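PDB 3NZ3: gram-positive cocci surface proteins LPxTG domain-containing protein from Streptococcus pneumoniae, which probably helps anchor the bacterium to host mucus, this chain being the mucin-binding domain of a cell-wall-attached surface adhesin. Local coordinates for residues 14-19 with 49-54; 21-26 with 98-103; 26-31 with 103-108; 45-50 with 64-69; 68-73 with 92-97. One frame throughout, in Å; residues are numbered along the deposited sequence.

Contact 1: residues 14-19 with 49-54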
# COMPACT_ATOMS: atom_id res chain seq x y z
N ALA A 14 4.55 18.66 26.84
CA ALA A 14 3.38 17.84 26.50
C ALA A 14 3.68 16.90 25.34
O ALA A 14 4.11 17.35 24.26
CB ALA A 14 2.18 18.73 26.18
N THR A 15 3.46 15.61 25.57
CA THR A 15 3.73 14.58 24.57
C THR A 15 2.43 14.15 23.89
O THR A 15 1.39 13.95 24.54
CB THR A 15 4.43 13.35 25.22
OG1 THR A 15 5.74 13.74 25.68
CG2 THR A 15 4.59 12.21 24.23
N SER A 16 2.48 14.04 22.56
CA SER A 16 1.40 13.45 21.79
C SER A 16 2.02 12.67 20.65
O SER A 16 3.25 12.69 20.48
CB SER A 16 0.45 14.54 21.26
OG SER A 16 1.14 15.49 20.46
N THR A 17 1.18 12.00 19.87
CA THR A 17 1.64 11.18 18.77
C THR A 17 0.94 11.61 17.49
O THR A 17 -0.27 11.84 17.49
CB THR A 17 1.36 9.69 19.05
OG1 THR A 17 1.85 9.36 20.35
CG2 THR A 17 2.00 8.78 18.02
N GLU A 18 1.71 11.74 16.42
CA GLU A 18 1.14 11.95 15.09
C GLU A 18 1.20 10.63 14.33
O GLU A 18 2.20 9.92 14.38
CB GLU A 18 1.91 13.03 14.32
CG GLU A 18 1.25 13.42 12.99
CD GLU A 18 2.04 14.47 12.20
OE1 GLU A 18 3.06 14.99 12.72
OE2 GLU A 18 1.62 14.78 11.06
N THR A 19 0.12 10.31 13.63
CA THR A 19 0.09 9.12 12.76
C THR A 19 -0.43 9.47 11.39
O THR A 19 -1.25 10.38 11.23
CB THR A 19 -0.78 7.98 13.34
OG1 THR A 19 -2.12 8.45 13.51
CG2 THR A 19 -0.23 7.49 14.68
N ARG A 49 4.99 9.20 14.79
CA ARG A 49 6.12 9.90 15.40
C ARG A 49 5.66 10.65 16.65
O ARG A 49 4.48 11.01 16.76
CB ARG A 49 6.79 10.85 14.40
CG ARG A 49 5.93 12.05 13.99
CD ARG A 49 6.72 13.07 13.18
NE ARG A 49 5.87 14.14 12.68
CZ ARG A 49 6.29 15.18 11.97
NH1 ARG A 49 7.58 15.31 11.68
NH2 ARG A 49 5.43 16.10 11.56
N THR A 50 6.58 10.85 17.59
CA THR A 50 6.25 11.58 18.81
C THR A 50 6.34 13.08 18.56
O THR A 50 7.18 13.54 17.79
CB THR A 50 7.16 11.15 19.99
OG1 THR A 50 7.19 9.73 20.06
CG2 THR A 50 6.62 11.67 21.31
N LYS A 51 5.44 13.82 19.19
CA LYS A 51 5.43 15.28 19.13
C LYS A 51 5.57 15.77 20.57
O LYS A 51 4.83 15.35 21.45
CB LYS A 51 4.11 15.79 18.54
CG LYS A 51 4.00 17.32 18.46
CD LYS A 51 2.54 17.76 18.32
CE LYS A 51 2.42 19.26 18.05
NZ LYS A 51 1.02 19.61 17.68
N THR A 52 6.55 16.64 20.79
CA THR A 52 6.80 17.22 22.11
C THR A 52 6.67 18.73 21.99
O THR A 52 7.28 19.34 21.12
CB THR A 52 8.19 16.83 22.64
OG1 THR A 52 8.34 15.41 22.61
CG2 THR A 52 8.38 17.30 24.08
N GLU A 53 5.83 19.31 22.84
CA GLU A 53 5.66 20.75 22.85
C GLU A 53 5.91 21.32 24.24
O GLU A 53 5.33 20.87 25.22
CB GLU A 53 4.26 21.14 22.37
CG GLU A 53 4.04 22.66 22.25
CD GLU A 53 2.63 23.05 21.85
OE1 GLU A 53 1.80 22.15 21.59
OE2 GLU A 53 2.35 24.27 21.79
N ASN A 54 6.81 22.31 24.30
CA ASN A 54 6.93 23.14 25.48
C ASN A 54 5.79 24.16 25.41
O ASN A 54 5.74 24.98 24.50
CB ASN A 54 8.31 23.81 25.51
CG ASN A 54 8.59 24.55 26.81
OD1 ASN A 54 7.75 25.31 27.30
ND2 ASN A 54 9.78 24.35 27.35

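Contact 2: residues 21-26 with 98-103. With SO4 (sulfate ion), chain C.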
# COMPACT_ATOMS: atom_id res chain seq x y z
N THR A 21 -1.39 7.26 7.44
CA THR A 21 -1.55 5.98 6.77
C THR A 21 -1.17 6.13 5.30
O THR A 21 -1.60 7.07 4.62
CB THR A 21 -2.97 5.42 6.93
OG1 THR A 21 -3.30 5.35 8.32
CG2 THR A 21 -3.10 4.01 6.32
N ILE A 22 -0.34 5.21 4.83
CA ILE A 22 0.08 5.13 3.44
C ILE A 22 -0.36 3.76 2.92
O ILE A 22 -0.07 2.74 3.54
CB ILE A 22 1.62 5.31 3.29
CG1 ILE A 22 2.06 6.60 4.00
CG2 ILE A 22 2.02 5.36 1.82
CD1 ILE A 22 3.53 6.68 4.30
N THR A 23 -1.06 3.76 1.79
CA THR A 23 -1.77 2.56 1.34
C THR A 23 -1.41 2.15 -0.09
O THR A 23 -1.30 3.00 -0.99
CB THR A 23 -3.30 2.75 1.46
OG1 THR A 23 -3.63 3.21 2.78
CG2 THR A 23 -4.05 1.44 1.20
N ARG A 24 -1.21 0.85 -0.29
CA ARG A 24 -1.11 0.29 -1.62
C ARG A 24 -2.35 -0.54 -1.94
O ARG A 24 -2.76 -1.41 -1.16
CB ARG A 24 0.14 -0.58 -1.79
CG ARG A 24 0.27 -1.19 -3.20
CD ARG A 24 1.65 -1.80 -3.43
NE ARG A 24 1.83 -3.06 -2.72
CZ ARG A 24 2.94 -3.79 -2.75
NH1 ARG A 24 3.99 -3.39 -3.47
NH2 ARG A 24 3.01 -4.92 -2.07
N ILE A 25 -2.95 -0.25 -3.09
CA ILE A 25 -4.07 -1.04 -3.58
C ILE A 25 -3.66 -1.81 -4.83
O ILE A 25 -3.05 -1.25 -5.75
CB ILE A 25 -5.31 -0.17 -3.87
CG1 ILE A 25 -5.74 0.57 -2.59
CG2 ILE A 25 -6.46 -1.02 -4.41
CD1 ILE A 25 -6.78 1.66 -2.80
N ILE A 26 -3.99 -3.10 -4.85
CA ILE A 26 -3.77 -3.91 -6.03
C ILE A 26 -5.12 -4.23 -6.65
O ILE A 26 -6.02 -4.73 -5.96
CB ILE A 26 -2.98 -5.20 -5.71
CG1 ILE A 26 -1.76 -4.87 -4.84
CG2 ILE A 26 -2.56 -5.91 -7.02
CD1 ILE A 26 -1.08 -6.09 -4.22
N SER A 98 7.04 7.85 1.55
CA SER A 98 6.30 7.05 0.57
C SER A 98 4.95 7.67 0.22
O SER A 98 4.30 8.29 1.07
CB SER A 98 6.09 5.62 1.08
OG SER A 98 7.32 4.99 1.41
N SER A 99 4.55 7.53 -1.04
CA SER A 99 3.20 7.92 -1.47
C SER A 99 2.32 6.68 -1.63
O SER A 99 2.83 5.56 -1.73
CB SER A 99 3.25 8.71 -2.79
OG SER A 99 3.22 7.85 -3.93
N ASP A 100 1.00 6.88 -1.63
CA ASP A 100 0.05 5.81 -1.91
C ASP A 100 0.35 5.22 -3.29
O ASP A 100 0.83 5.93 -4.17
CB ASP A 100 -1.39 6.32 -1.89
CG ASP A 100 -1.84 6.76 -0.51
OD1 ASP A 100 -1.29 6.29 0.51
OD2 ASP A 100 -2.79 7.57 -0.44
N LYS A 101 0.10 3.93 -3.45
CA LYS A 101 0.35 3.27 -4.72
C LYS A 101 -0.87 2.45 -5.15
O LYS A 101 -1.63 1.96 -4.32
CB LYS A 101 1.58 2.36 -4.66
CG LYS A 101 2.92 3.07 -4.46
CD LYS A 101 3.47 3.64 -5.76
CE LYS A 101 4.86 4.23 -5.56
NZ LYS A 101 5.86 3.22 -5.05
N GLU A 102 -1.04 2.34 -6.47
CA GLU A 102 -2.03 1.47 -7.06
C GLU A 102 -1.33 0.63 -8.12
O GLU A 102 -0.56 1.15 -8.93
CB GLU A 102 -3.18 2.27 -7.68
CG GLU A 102 -4.15 2.84 -6.66
CD GLU A 102 -5.24 3.69 -7.29
OE1 GLU A 102 -5.67 3.38 -8.43
OE2 GLU A 102 -5.68 4.67 -6.64
N ILE A 103 -1.56 -0.68 -8.07
CA ILE A 103 -0.99 -1.60 -9.04
C ILE A 103 -2.14 -2.37 -9.68
O ILE A 103 -3.07 -2.80 -8.99
CB ILE A 103 0.03 -2.56 -8.36
CG1 ILE A 103 1.23 -1.76 -7.83
CG2 ILE A 103 0.50 -3.65 -9.34
CD1 ILE A 103 2.22 -2.56 -7.02
S SO4 C . 7.94 6.10 -3.80
O1 SO4 C . 6.90 6.77 -3.03
O2 SO4 C . 8.02 4.70 -3.38
O3 SO4 C . 7.61 6.17 -5.22
O4 SO4 C . 9.23 6.73 -3.57
O HOH W 1 -3.53 6.00 2.70
O HOH W 2 -1.29 8.75 1.95

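Contact 3: residues 26-31 with 103-108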
# COMPACT_ATOMS: atom_id res chain seq x y z
N ILE A 26 -3.99 -3.10 -4.85
CA ILE A 26 -3.77 -3.91 -6.03
C ILE A 26 -5.12 -4.23 -6.65
O ILE A 26 -6.02 -4.73 -5.96
CB ILE A 26 -2.98 -5.20 -5.71
CG1 ILE A 26 -1.76 -4.87 -4.84
CG2 ILE A 26 -2.56 -5.91 -7.02
CD1 ILE A 26 -1.08 -6.09 -4.22
N HIS A 27 -5.27 -3.91 -7.93
CA HIS A 27 -6.46 -4.25 -8.70
C HIS A 27 -6.15 -5.42 -9.62
O HIS A 27 -5.01 -5.58 -10.07
CB HIS A 27 -6.93 -3.09 -9.57
CG HIS A 27 -7.19 -1.82 -8.82
ND1 HIS A 27 -8.26 -1.65 -7.97
CD2 HIS A 27 -6.52 -0.64 -8.82
CE1 HIS A 27 -8.24 -0.43 -7.48
NE2 HIS A 27 -7.19 0.21 -7.97
N TYR A 28 -7.18 -6.22 -9.91
CA TYR A 28 -7.05 -7.38 -10.79
C TYR A 28 -8.13 -7.27 -11.86
O TYR A 28 -9.32 -7.36 -11.55
CB TYR A 28 -7.23 -8.68 -9.99
CG TYR A 28 -6.21 -8.85 -8.89
CD1 TYR A 28 -6.46 -8.35 -7.61
CD2 TYR A 28 -5.00 -9.50 -9.12
CE1 TYR A 28 -5.51 -8.50 -6.58
CE2 TYR A 28 -4.06 -9.66 -8.11
CZ TYR A 28 -4.32 -9.15 -6.84
OH TYR A 28 -3.39 -9.30 -5.84
N VAL A 29 -7.71 -7.06 -13.11
CA VAL A 29 -8.66 -6.79 -14.19
C VAL A 29 -8.46 -7.67 -15.42
O VAL A 29 -7.39 -8.24 -15.64
CB VAL A 29 -8.68 -5.29 -14.62
CG1 VAL A 29 -8.93 -4.36 -13.42
CG2 VAL A 29 -7.39 -4.90 -15.34
N ASP A 30 -9.51 -7.77 -16.23
CA ASP A 30 -9.41 -8.35 -17.56
C ASP A 30 -8.61 -7.38 -18.43
O ASP A 30 -8.94 -6.19 -18.52
CB ASP A 30 -10.81 -8.58 -18.12
CG ASP A 30 -10.81 -9.30 -19.46
OD1 ASP A 30 -10.21 -8.79 -20.42
OD2 ASP A 30 -11.42 -10.39 -19.54
N LYS A 31 -7.55 -7.89 -19.07
CA LYS A 31 -6.66 -7.08 -19.93
C LYS A 31 -7.42 -6.25 -20.97
O LYS A 31 -7.04 -5.11 -21.24
CB LYS A 31 -5.63 -7.97 -20.63
CG LYS A 31 -4.52 -7.19 -21.35
CD LYS A 31 -3.66 -8.08 -22.21
CE LYS A 31 -2.61 -7.27 -22.97
NZ LYS A 31 -1.86 -8.14 -23.92
N ILE A 103 -1.56 -0.68 -8.07
CA ILE A 103 -0.99 -1.60 -9.04
C ILE A 103 -2.14 -2.37 -9.68
O ILE A 103 -3.07 -2.80 -8.99
CB ILE A 103 0.03 -2.56 -8.36
CG1 ILE A 103 1.23 -1.76 -7.83
CG2 ILE A 103 0.50 -3.65 -9.34
CD1 ILE A 103 2.22 -2.56 -7.02
N THR A 104 -2.09 -2.52 -11.00
CA THR A 104 -3.10 -3.28 -11.72
C THR A 104 -2.46 -4.52 -12.33
O THR A 104 -1.52 -4.44 -13.12
CB THR A 104 -3.80 -2.43 -12.80
OG1 THR A 104 -4.48 -1.33 -12.18
CG2 THR A 104 -4.81 -3.27 -13.59
N VAL A 105 -2.96 -5.68 -11.91
CA VAL A 105 -2.57 -6.96 -12.48
C VAL A 105 -3.59 -7.29 -13.56
O VAL A 105 -4.80 -7.22 -13.31
CB VAL A 105 -2.53 -8.06 -11.38
CG1 VAL A 105 -2.19 -9.42 -11.97
CG2 VAL A 105 -1.54 -7.68 -10.27
N ARG A 106 -3.11 -7.65 -14.75
CA ARG A 106 -4.00 -7.89 -15.90
C ARG A 106 -4.02 -9.34 -16.36
O ARG A 106 -2.96 -9.95 -16.57
CB ARG A 106 -3.63 -6.96 -17.06
CG ARG A 106 -4.04 -5.52 -16.82
CD ARG A 106 -3.54 -4.58 -17.90
NE ARG A 106 -4.01 -3.21 -17.64
CZ ARG A 106 -3.34 -2.30 -16.93
NH1 ARG A 106 -2.17 -2.60 -16.39
NH2 ARG A 106 -3.86 -1.09 -16.75
N TYR A 107 -5.23 -9.87 -16.51
CA TYR A 107 -5.46 -11.22 -16.99
C TYR A 107 -6.09 -11.17 -18.38
O TYR A 107 -7.03 -10.41 -18.63
CB TYR A 107 -6.41 -12.00 -16.07
CG TYR A 107 -5.90 -12.25 -14.66
CD1 TYR A 107 -5.89 -11.23 -13.71
CD2 TYR A 107 -5.48 -13.52 -14.26
CE1 TYR A 107 -5.44 -11.46 -12.40
CE2 TYR A 107 -5.03 -13.76 -12.96
CZ TYR A 107 -5.02 -12.72 -12.04
OH TYR A 107 -4.58 -12.95 -10.75
N ASP A 108 -5.56 -11.99 -19.28
CA ASP A 108 -6.12 -12.09 -20.61
C ASP A 108 -6.79 -13.45 -20.74
O ASP A 108 -6.23 -14.46 -20.30
CB ASP A 108 -5.01 -11.92 -21.65
CG ASP A 108 -5.53 -11.38 -22.98
OD1 ASP A 108 -6.71 -10.98 -23.07
OD2 ASP A 108 -4.73 -11.36 -23.95
O HOH W 3 -9.30 -10.81 -21.94

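Contact 4: residues 45-50 with 64-69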
# COMPACT_ATOMS: atom_id res chain seq x y z
N VAL A 45 -0.60 1.00 5.74
CA VAL A 45 0.47 1.03 6.73
C VAL A 45 0.40 2.35 7.49
O VAL A 45 0.39 3.42 6.89
CB VAL A 45 1.85 0.80 6.07
CG1 VAL A 45 3.00 1.18 7.02
CG2 VAL A 45 1.99 -0.67 5.62
N THR A 46 0.33 2.25 8.82
CA THR A 46 0.16 3.43 9.67
C THR A 46 1.44 3.71 10.45
O THR A 46 1.81 2.98 11.37
CB THR A 46 -1.08 3.28 10.60
OG1 THR A 46 -2.25 3.15 9.78
CG2 THR A 46 -1.25 4.49 11.53
N LEU A 47 2.11 4.79 10.05
CA LEU A 47 3.36 5.21 10.67
C LEU A 47 3.08 6.23 11.76
O LEU A 47 2.02 6.86 11.77
CB LEU A 47 4.31 5.80 9.63
CG LEU A 47 4.58 4.91 8.41
CD1 LEU A 47 5.54 5.59 7.47
CD2 LEU A 47 5.13 3.54 8.82
N SER A 48 4.03 6.40 12.68
CA SER A 48 3.85 7.32 13.79
C SER A 48 5.14 8.04 14.16
O SER A 48 6.24 7.56 13.90
CB SER A 48 3.32 6.60 15.03
OG SER A 48 4.35 5.86 15.67
N ARG A 49 4.99 9.20 14.79
CA ARG A 49 6.12 9.90 15.40
C ARG A 49 5.66 10.65 16.65
O ARG A 49 4.48 11.01 16.76
CB ARG A 49 6.79 10.85 14.40
CG ARG A 49 5.93 12.05 13.99
CD ARG A 49 6.72 13.07 13.18
NE ARG A 49 5.87 14.14 12.68
CZ ARG A 49 6.29 15.18 11.97
NH1 ARG A 49 7.58 15.31 11.68
NH2 ARG A 49 5.43 16.10 11.56
N THR A 50 6.58 10.85 17.59
CA THR A 50 6.25 11.58 18.81
C THR A 50 6.34 13.08 18.56
O THR A 50 7.18 13.54 17.79
CB THR A 50 7.16 11.15 19.99
OG1 THR A 50 7.19 9.73 20.06
CG2 THR A 50 6.62 11.67 21.31
N GLU A 64 11.57 10.84 14.99
CA GLU A 64 11.57 10.17 13.70
C GLU A 64 10.28 9.36 13.53
O GLU A 64 9.69 8.91 14.51
CB GLU A 64 12.78 9.24 13.59
CG GLU A 64 14.14 9.94 13.59
CD GLU A 64 14.27 10.96 12.48
OE1 GLU A 64 13.97 10.62 11.32
OE2 GLU A 64 14.65 12.10 12.76
N TRP A 65 9.86 9.19 12.28
CA TRP A 65 8.72 8.33 11.96
C TRP A 65 9.12 6.85 11.99
O TRP A 65 10.27 6.51 11.70
CB TRP A 65 8.20 8.62 10.55
CG TRP A 65 7.50 9.92 10.35
CD1 TRP A 65 8.06 11.10 9.90
CD2 TRP A 65 6.10 10.18 10.53
NE1 TRP A 65 7.08 12.06 9.80
CE2 TRP A 65 5.88 11.53 10.18
CE3 TRP A 65 5.01 9.40 10.95
CZ2 TRP A 65 4.61 12.12 10.26
CZ3 TRP A 65 3.76 9.98 11.02
CH2 TRP A 65 3.56 11.34 10.68
N THR A 66 8.16 5.99 12.32
CA THR A 66 8.36 4.55 12.18
C THR A 66 8.40 4.18 10.70
O THR A 66 8.18 5.03 9.83
CB THR A 66 7.25 3.74 12.89
OG1 THR A 66 5.96 4.23 12.47
CG2 THR A 66 7.37 3.87 14.41
N THR A 67 8.70 2.92 10.41
CA THR A 67 8.67 2.41 9.05
C THR A 67 7.80 1.17 8.97
O THR A 67 7.53 0.50 9.98
CB THR A 67 10.07 2.03 8.54
OG1 THR A 67 10.69 1.16 9.49
CG2 THR A 67 10.93 3.27 8.32
N GLY A 68 7.37 0.85 7.75
CA GLY A 68 6.53 -0.31 7.52
C GLY A 68 6.90 -1.04 6.24
O GLY A 68 7.96 -0.82 5.65
N ASN A 69 5.98 -1.90 5.82
CA ASN A 69 6.21 -2.77 4.68
C ASN A 69 4.86 -3.19 4.10
O ASN A 69 3.98 -3.64 4.86
CB ASN A 69 7.00 -3.99 5.13
CG ASN A 69 7.55 -4.81 3.98
OD1 ASN A 69 7.03 -5.88 3.67
ND2 ASN A 69 8.62 -4.32 3.36
O HOH W 4 3.88 2.77 13.49
O HOH W 5 9.24 9.76 17.11

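Contact 5: residues 68-73 with 92-97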
# COMPACT_ATOMS: atom_id res chain seq x y z
N GLY A 68 7.37 0.85 7.75
CA GLY A 68 6.53 -0.31 7.52
C GLY A 68 6.90 -1.04 6.24
O GLY A 68 7.96 -0.82 5.65
N ASN A 69 5.98 -1.90 5.82
CA ASN A 69 6.21 -2.77 4.68
C ASN A 69 4.86 -3.19 4.10
O ASN A 69 3.98 -3.64 4.86
CB ASN A 69 7.00 -3.99 5.13
CG ASN A 69 7.55 -4.81 3.98
OD1 ASN A 69 7.03 -5.88 3.67
ND2 ASN A 69 8.62 -4.32 3.36
N TRP A 70 4.70 -3.04 2.79
CA TRP A 70 3.59 -3.67 2.08
C TRP A 70 4.05 -5.07 1.70
O TRP A 70 5.07 -5.23 1.04
CB TRP A 70 3.22 -2.89 0.81
CG TRP A 70 2.64 -1.53 1.07
CD1 TRP A 70 1.76 -1.18 2.06
CD2 TRP A 70 2.86 -0.34 0.30
NE1 TRP A 70 1.44 0.15 1.96
CE2 TRP A 70 2.10 0.69 0.90
CE3 TRP A 70 3.64 -0.04 -0.83
CZ2 TRP A 70 2.09 2.00 0.41
CZ3 TRP A 70 3.63 1.27 -1.32
CH2 TRP A 70 2.86 2.27 -0.70
N ASP A 71 3.30 -6.08 2.14
CA ASP A 71 3.68 -7.47 1.92
C ASP A 71 3.56 -7.86 0.45
O ASP A 71 2.76 -7.28 -0.31
CB ASP A 71 2.83 -8.41 2.76
CG ASP A 71 3.12 -8.32 4.24
OD1 ASP A 71 4.23 -7.88 4.62
OD2 ASP A 71 2.23 -8.68 5.03
N GLU A 72 4.35 -8.85 0.06
CA GLU A 72 4.20 -9.50 -1.24
C GLU A 72 2.79 -10.07 -1.39
O GLU A 72 2.22 -10.61 -0.43
CB GLU A 72 5.24 -10.62 -1.41
CG GLU A 72 5.06 -11.43 -2.69
CD GLU A 72 5.97 -12.65 -2.81
OE1 GLU A 72 6.30 -13.28 -1.78
OE2 GLU A 72 6.34 -12.99 -3.96
N VAL A 73 2.23 -9.93 -2.58
CA VAL A 73 0.94 -10.54 -2.90
C VAL A 73 1.03 -11.34 -4.20
O VAL A 73 1.22 -10.77 -5.27
CB VAL A 73 -0.20 -9.49 -3.01
CG1 VAL A 73 -1.53 -10.17 -3.28
CG2 VAL A 73 -0.30 -8.65 -1.73
N GLN A 92 7.26 -4.10 -0.41
CA GLN A 92 7.92 -2.80 -0.54
C GLN A 92 8.02 -2.09 0.81
O GLN A 92 7.03 -2.03 1.55
CB GLN A 92 7.16 -1.90 -1.53
CG GLN A 92 7.92 -0.62 -1.92
CD GLN A 92 7.00 0.53 -2.28
OE1 GLN A 92 6.37 0.54 -3.34
NE2 GLN A 92 6.94 1.53 -1.40
N GLU A 93 9.20 -1.56 1.12
CA GLU A 93 9.39 -0.74 2.32
C GLU A 93 8.54 0.53 2.24
O GLU A 93 8.45 1.16 1.18
CB GLU A 93 10.87 -0.36 2.52
CG GLU A 93 11.17 0.26 3.90
CD GLU A 93 12.52 0.98 3.98
OE1 GLU A 93 13.08 1.38 2.93
OE2 GLU A 93 13.00 1.17 5.12
N VAL A 94 7.92 0.88 3.35
CA VAL A 94 7.10 2.08 3.46
C VAL A 94 7.73 3.00 4.50
O VAL A 94 8.00 2.59 5.64
CB VAL A 94 5.63 1.73 3.85
CG1 VAL A 94 4.76 2.99 3.91
CG2 VAL A 94 5.01 0.75 2.86
N THR A 95 8.02 4.23 4.10
CA THR A 95 8.56 5.24 5.01
C THR A 95 7.64 6.44 4.96
O THR A 95 6.72 6.48 4.15
CB THR A 95 9.99 5.68 4.62
OG1 THR A 95 9.95 6.47 3.43
CG2 THR A 95 10.92 4.48 4.43
N SER A 96 7.88 7.43 5.82
CA SER A 96 7.05 8.63 5.84
C SER A 96 7.08 9.43 4.53
O SER A 96 6.20 10.24 4.28
CB SER A 96 7.42 9.54 7.02
OG SER A 96 8.78 9.95 6.93
N ASP A 97 8.09 9.16 3.70
CA ASP A 97 8.21 9.82 2.41
C ASP A 97 7.47 9.09 1.28
O ASP A 97 7.28 9.65 0.20
CB ASP A 97 9.69 10.01 2.04
CG ASP A 97 10.42 10.92 3.02
OD1 ASP A 97 9.89 11.99 3.37
OD2 ASP A 97 11.54 10.54 3.44

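Contact 1: residues 14-19 with 49-54
Glu-18 and Arg-49 run alongside each other off the same face and join in a salt bridge at one end of an antiparallel strand pair. Followed outward, Arg-49 CB bears on Glu-64 O rather than on strand 14-19. CG, wedged between its own backbone N and carbonyl carbon (chi1 68°), passes Glu-18 CB at 4.2 Å. From CG to NE the chain is extended, and CD only skirts the carboxylate. NE donates to Glu-18 OE1 at 2.9 Å, and Arg-49 NH2 reaches the same OE1 at 2.9 Å. OE1 lies in the guanidinium plane, yet both donors come from one face of the carboxylate, whose plane is turned 51° from the guanidinium. A single oxygen therefore takes both N-H groups, and the ring of Tyr-62 adds a cation-pi partner to the arginine. Ser-16 OG rests against the aliphatic chain of Lys-51, 3.4 Å from its CD. On the other face, Thr-15 CG2 meets Thr-50 CG2 at 3.6 Å. Six backbone bonds, from Ala-14 with Glu-53 to Glu-18 with Arg-49, complete the antiparallel ladder at the exposed, twisted N-terminal end of the mixed sheet, where strand 60-62 pairs with the other edge of 39-53.

Contact 2: residues 21-26 with 98-103
Strands 21-26 and 101-103 run parallel, their axes 10° apart, with Lys-101 N, Ile-25 N and Ile-103 N making the backbone bonds of the ladder. Just before strand 101-103, Asp-100 replaces a backbone acceptor: its OD1 takes Thr-23 N at 2.8 Å, nearly straight at the hydrogen (169°) but from above the carboxylate plane. One water bridges the same OD1 to Thr-21 O and Thr-23 OG1. Ile-22 covers this turn, its CG2 3.6 Å from Ser-99 O. Arg-24 CD lies 3.7 Å from Ile-103 CD1, and the bend at chi3 (74°) then turns the guanidinium toward Gln-43 and Glu-90 O. Lys-101 turns away to a sulfate, probably from the crystallisation liquor: NZ donates to sulfate O2 at 3.1 Å, and Ser-99 N to sulfate O1. Backbone bonds of Ile-22 with Val-45 and Arg-24 with Gln-43 put 39-53 on the other edge of 14-30, while Val-89, Val-94 and Trp-70 of the smaller sheet pack over the Ile-22, Arg-24 and Ile-26 face.

Contact 3: residues 26-31 with 103-108
Tyr-28 and Val-105 are paired neighbours on one face of a parallel beta ladder that joins the first and last strands of the domain, 14-30 and 101-107. Five bonds hold the backbones, ending with Lys-31 N to Tyr-107 O. On the tight side Tyr-28 CD2 packs 3.6 Å from Val-105 CB, and Val-105 CG2 lies 3.8 Å from Ile-26 CG2. Tyr-28 CD2 also meets the edge of the Tyr-107 ring in its plane, 3.8 Å from CE1; the OH of the buried Tyr-107 is bonded to Gly-76 O. The other face is more polar, and exposed at Arg-106. There Val-29 CG2 touches Thr-104 CG2 at 3.5 Å, and Thr-104 CG2 sits over the centre of the Arg-106 guanidinium. His-27 turns its ND1 to Asp-40. The loose part is the end where Lys-31 extends past Asp-108, their charged atoms too far apart for a salt bridge. Asp-30 OD2 is bonded to Tyr-81 OH, and one water donates to Asp-30 OD1 at 2.7 Å and to Asp-108 OD1 at 2.8 Å.

Contact 4: residues 45-50 with 64-69
Arg-49 lies across the indole of Trp-65, its guanidinium plane only 15° from the plane of the ring. Its CD sits over the face of the five-membered ring, displaced toward the rim, 3.7 Å from the centroid and 23° off the normal, a CH-pi contact. NE lies above the ring plane but just beyond the CE2-CZ2 edge, 3.4 Å from Trp-65 CZ2. The indole CG is anti to the carbonyl carbon (chi1 -71°), which helps bring the ring alongside Leu-47 to Arg-49. Its CE3-CZ3 edge meets the backbone of Leu-47 and Ser-48 in the ring plane, while Leu-47 CB touches Trp-65 CE3 at 3.9 Å.

Thr-66 directs its CB bond toward the strand, and its OG1 takes the place of a backbone partner. OG1 accepts Ser-48 N at 2.9 Å, and Thr-66 N returns a bond of 2.9 Å to Ser-48 O, so one residue engages both polar groups of the serine backbone. A water links that same OG1 to Thr-46 O, and another joins Thr-50 N to Glu-64 O. Leu-47 lays CD2 along the peptide that follows Thr-66, 3.5 Å from Thr-66 O. Farther on, Val-45 CG1 rests on the bare Gly-68 CA at 3.9 Å. The incoming chain thus runs antiparallel beside strand 39-53, whose other edge pairs with strand 14-30, before entering strand 68-74 and its partner 88-94.

Contact 5: residues 68-73 with 92-97
Trp-70 and Val-94 make the main apolar contact, their side chains crossing at about a right angle. Val-94 CG2 stands over the five-membered ring of the indole, 3.5 Å from the centroid and 10° off the normal, a CH-pi contact over the face. This methyl is anti to the valine's carbonyl carbon, and it is this branch alone that meets the ring.

Gln-92 packs its amide beside Trp-70 by van der Waals contact, the amide plane turned 65° from the indole and NE2 3.3 Å from Trp-70 CZ3. Within its own segment, NE2 is fixed by a bond of 3.0 Å to Glu-93 O that is nearly straight at the hydrogen (173°), which sets the rotation of the amide; OE1 faces Lys-101 in a weak bond.

Backbone bonds tie both ends of the short antiparallel pair. Gly-68 and Val-94 exchange two, Gly-68 N to Val-94 O at 2.8 Å and Val-94 N to Gly-68 O at 2.9 Å, the latter donor well above the carbonyl plane. Trp-70 and Gln-92 exchange another two. Between them Asn-69 and Glu-93 form the non-hydrogen-bonded pair on the opposite face. After Val-94, Thr-95 OG1 accepts Asp-97 N in an ST turn. The two-stranded sheet 68-74 with 88-94 lies against the larger sheet: Trp-70 packs on Arg-24, Gln-43 and Val-45, and Val-94 on Ile-22 of strand 14-30.

Overall arrangement
Strand 14-30 threads contacts 1, 2 and 3 in turn: it pairs antiparallel with 39-53 along much of its length and, from contact 2 on, parallel with 101-107 on its other edge. The centres of contacts 1 and 3 end up about 41 Å apart on opposite sides of the chain's centre. Contacts 2 and 3 are successive parts of one parallel ladder, sharing Ile-26 and Ile-103. Contact 4 adjoins contact 1 through Arg-49, which serves Glu-18 and Trp-65 at once, and leads into contact 5 through Gly-68 and Asn-69. Contacts 2 and 5, centres about 9 Å apart, meet where the two sheets face each other; the sulfate held by Ser-99 and Lys-101 lies about 4 Å from the Gln-92 side chain.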